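Long-range contact in oxidoreductase, short chain dehydrogenase/reductase family protein (Bifidobacterium adolescentis L2-32, PDB 6OW4), which is an NADH-dependent 20beta-hydroxysteroid dehydrogenase that interconverts a ketone and a hydroxyl group at C20 of steroids: residues Arg40-Phe45 / Thr121-Phe126. Sequence-based numbering, arbitrary orientation. Where two conformers were deposited one is given.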
ATOM      1  N   ARG F  40     -10.896  -0.789 -32.358  1.00 43.10           N
ATOM      2  CA  ARG F  40     -11.174  -0.386 -33.762  1.00 44.82           C
ATOM      3  C   ARG F  40     -11.295   1.139 -33.827  1.00 45.38           C
ATOM      4  O   ARG F  40     -11.906   1.726 -32.912  1.00 45.96           O
ATOM      5  CB  ARG F  40     -12.436  -1.076 -34.288  1.00 46.60           C
ATOM      6  CG  ARG F  40     -12.295  -2.585 -34.429  1.00 49.13           C
ATOM      7  CD  ARG F  40     -13.106  -3.153 -35.578  1.00 50.86           C
ATOM      8  NE  ARG F  40     -12.896  -4.587 -35.728  1.00 53.56           N
ATOM      9  CZ  ARG F  40     -11.804  -5.156 -36.238  1.00 55.34           C
ATOM     10  NH1 ARG F  40     -10.789  -4.420 -36.662  1.00 54.10           N
ATOM     11  NH2 ARG F  40     -11.731  -6.474 -36.320  1.00 56.66           N
ATOM     12  N   GLY F  41     -10.715   1.743 -34.868  1.00 46.01           N
ATOM     13  CA  GLY F  41     -10.694   3.201 -35.092  1.00 46.23           C
ATOM     14  C   GLY F  41      -9.814   3.924 -34.086  1.00 45.49           C
ATOM     15  O   GLY F  41     -10.029   5.140 -33.898  1.00 49.92           O
ATOM     16  N   ARG F  42      -8.854   3.219 -33.473  1.00 43.39           N
ATOM     17  CA  ARG F  42      -7.925   3.783 -32.456  0.59 42.25           C
ATOM     18  C   ARG F  42      -6.481   3.626 -32.943  1.00 42.25           C
ATOM     19  O   ARG F  42      -6.214   2.671 -33.701  1.00 42.73           O
ATOM     20  CB  ARG F  42      -8.124   3.104 -31.097  0.59 40.48           C
ATOM     21  CG  ARG F  42      -9.359   3.584 -30.347  0.59 39.52           C
ATOM     22  CD  ARG F  42      -9.413   3.099 -28.910  0.59 38.56           C
ATOM     23  NE  ARG F  42      -8.364   3.675 -28.075  0.59 37.70           N
ATOM     24  CZ  ARG F  42      -8.295   3.568 -26.749  0.59 36.75           C
ATOM     25  NH1 ARG F  42      -9.222   2.903 -26.078  0.59 36.54           N
ATOM     26  NH2 ARG F  42      -7.293   4.128 -26.095  0.59 35.84           N
ATOM     27  N   LYS F  43      -5.609   4.540 -32.515  1.00 41.61           N
ATOM     28  CA  LYS F  43      -4.187   4.619 -32.935  1.00 41.88           C
ATOM     29  C   LYS F  43      -3.326   4.910 -31.703  1.00 40.11           C
ATOM     30  O   LYS F  43      -3.796   5.641 -30.812  1.00 40.61           O
ATOM     31  CB  LYS F  43      -4.020   5.707 -34.001  1.00 43.43           C
ATOM     32  CG  LYS F  43      -5.064   5.683 -35.109  1.00 45.27           C
ATOM     33  CD  LYS F  43      -4.849   6.741 -36.160  1.00 47.14           C
ATOM     34  CE  LYS F  43      -5.912   6.719 -37.235  1.00 49.21           C
ATOM     35  NZ  LYS F  43      -5.928   7.986 -38.004  1.00 51.65           N
ATOM     36  N   GLY F  44      -2.115   4.351 -31.663  1.00 37.59           N
ATOM     37  CA  GLY F  44      -1.180   4.503 -30.535  1.00 35.98           C
ATOM     38  C   GLY F  44       0.166   3.881 -30.846  1.00 35.25           C
ATOM     39  O   GLY F  44       0.332   3.383 -31.972  1.00 36.70           O
ATOM     40  N   PHE F  45       1.091   3.904 -29.884  1.00 34.14           N
ATOM     41  CA  PHE F  45       2.464   3.363 -30.045  1.00 34.40           C
ATOM     42  C   PHE F  45       2.850   2.528 -28.820  1.00 32.68           C
ATOM     43  O   PHE F  45       2.250   2.689 -27.740  1.00 31.03           O
ATOM     44  CB  PHE F  45       3.456   4.497 -30.316  1.00 34.32           C
ATOM     45  CG  PHE F  45       3.700   5.440 -29.165  1.00 33.89           C
ATOM     46  CD1 PHE F  45       2.933   6.585 -29.005  1.00 33.55           C
ATOM     47  CD2 PHE F  45       4.720   5.197 -28.257  1.00 33.75           C
ATOM     48  CE1 PHE F  45       3.172   7.456 -27.953  1.00 33.70           C
ATOM     49  CE2 PHE F  45       4.957   6.070 -27.207  1.00 33.82           C
ATOM     50  CZ  PHE F  45       4.182   7.197 -27.056  1.00 33.83           C
ATOM     51  N   THR F 121      -2.747  10.170 -35.097  1.00 43.82           N
ATOM     52  CA  THR F 121      -2.889  10.634 -33.690  1.00 42.46           C
ATOM     53  C   THR F 121      -2.460   9.517 -32.730  1.00 39.92           C
ATOM     54  O   THR F 121      -2.028   8.451 -33.215  1.00 37.91           O
ATOM     55  CB  THR F 121      -4.322  11.099 -33.396  1.00 42.80           C
ATOM     56  OG1 THR F 121      -4.337  11.671 -32.087  1.00 43.21           O
ATOM     57  CG2 THR F 121      -5.345   9.984 -33.476  1.00 42.82           C
ATOM     58  N   VAL F 122      -2.583   9.769 -31.423  1.00 39.61           N
ATOM     59  CA  VAL F 122      -2.252   8.812 -30.326  1.00 39.53           C
ATOM     60  C   VAL F 122      -3.439   8.767 -29.355  1.00 38.92           C
ATOM     61  O   VAL F 122      -3.640   9.756 -28.624  1.00 38.71           O
ATOM     62  CB  VAL F 122      -0.936   9.208 -29.626  1.00 40.19           C
ATOM     63  CG1 VAL F 122      -0.699   8.428 -28.341  1.00 40.12           C
ATOM     64  CG2 VAL F 122       0.257   9.056 -30.559  1.00 41.02           C
ATOM     65  N   ASP F 123      -4.199   7.666 -29.383  1.00 38.25           N
ATOM     66  CA  ASP F 123      -5.319   7.359 -28.450  1.00 37.63           C
ATOM     67  C   ASP F 123      -4.772   6.606 -27.233  1.00 35.45           C
ATOM     68  O   ASP F 123      -5.346   6.760 -26.143  1.00 34.20           O
ATOM     69  CB  ASP F 123      -6.405   6.518 -29.126  1.00 38.39           C
ATOM     70  CG  ASP F 123      -7.100   7.211 -30.285  1.00 40.32           C
ATOM     71  OD1 ASP F 123      -7.892   8.139 -30.025  1.00 43.54           O
ATOM     72  OD2 ASP F 123      -6.843   6.818 -31.439  1.00 42.26           O
ATOM     73  N   PHE F 124      -3.722   5.803 -27.418  1.00 33.46           N
ATOM     74  CA  PHE F 124      -3.067   5.013 -26.344  1.00 32.31           C
ATOM     75  C   PHE F 124      -1.547   5.030 -26.529  1.00 30.78           C
ATOM     76  O   PHE F 124      -1.072   5.250 -27.657  1.00 31.45           O
ATOM     77  CB  PHE F 124      -3.587   3.574 -26.346  1.00 32.97           C
ATOM     78  CG  PHE F 124      -3.242   2.799 -27.591  1.00 33.88           C
ATOM     79  CD1 PHE F 124      -2.061   2.075 -27.674  1.00 34.48           C
ATOM     80  CD2 PHE F 124      -4.089   2.806 -28.688  1.00 34.52           C
ATOM     81  CE1 PHE F 124      -1.740   1.371 -28.825  1.00 34.62           C
ATOM     82  CE2 PHE F 124      -3.769   2.097 -29.836  1.00 34.89           C
ATOM     83  CZ  PHE F 124      -2.596   1.381 -29.903  1.00 34.90           C
ATOM     84  N   ALA F 125      -0.814   4.789 -25.442  1.00 28.39           N
ATOM     85  CA  ALA F 125       0.659   4.651 -25.421  1.00 27.13           C
ATOM     86  C   ALA F 125       1.041   3.590 -24.387  1.00 25.11           C
ATOM     87  O   ALA F 125       0.641   3.735 -23.217  1.00 22.80           O
ATOM     88  CB  ALA F 125       1.301   5.982 -25.121  1.00 27.03           C
ATOM     89  N   PHE F 126       1.756   2.550 -24.819  1.00 25.29           N
ATOM     90  CA  PHE F 126       2.348   1.512 -23.938  1.00 25.59           C
ATOM     91  C   PHE F 126       3.842   1.812 -23.783  1.00 26.12           C
ATOM     92  O   PHE F 126       4.639   1.436 -24.663  1.00 27.68           O
ATOM     93  CB  PHE F 126       2.071   0.106 -24.479  1.00 25.05           C
ATOM     94  CG  PHE F 126       2.560  -1.014 -23.596  1.00 24.31           C
ATOM     95  CD1 PHE F 126       2.517  -0.910 -22.212  1.00 23.67           C
ATOM     96  CD2 PHE F 126       3.051  -2.188 -24.148  1.00 24.54           C
ATOM     97  CE1 PHE F 126       2.967  -1.944 -21.407  1.00 23.40           C
ATOM     98  CE2 PHE F 126       3.497  -3.223 -23.341  1.00 24.21           C
ATOM     99  CZ  PHE F 126       3.455  -3.098 -21.973  1.00 23.47           C
TER
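Lys43 O receives two successive backbone amides, that of Asp123, modelled so near that the exact separation is doubtful, and more weakly that of Phe124. Asp123 suits this entrance to the strand because its carboxylate reaches back to the same residue: Lys43 N donates to Asp123 OD2 (2.8 Å), which accepts through its anti lone pair, away from the other oxygen. Farther along, the pairing becomes parallel sheet, and Phe126 N bonds Phe45 O at 3.0 Å, nearly straight at 168° and in the carbonyl plane.

Phe124 and Phe45 serve opposite faces of the sheet. With CG lodged between its backbone N and carbonyl carbon (chi1 65°), Phe124 lays its ring across the neighbouring strand, and Gly44 CA sits over the ring centre, 3.5 Å from the centroid, in a CH-pi contact. Glycine fits because a CB would run into Phe124 O. Without the ring, as with an alanine at this place, Gly44 would probably lose its aromatic cover and a gap would open toward Leu61 of helix 52-63. Phe45 likewise turns back over Ala125, whose small CB lies over the ring face, 3.7 Å from CZ. Val122 CG2 meets the ring edge at CD1 (4.0 Å), and helix 142-170 packs here through Thr159 and Ala163.

These are the first and fourth strands of the Rossmann-fold sheet of the short-chain dehydrogenases, adjacent in its centre; beyond their far ends lie Gly51, Asn128 and Gly130, which bind NAD. Polar bonds thus set the register where the strands begin, while on each face a ring covers a small residue of the partner strand, Gly44 or Ala125.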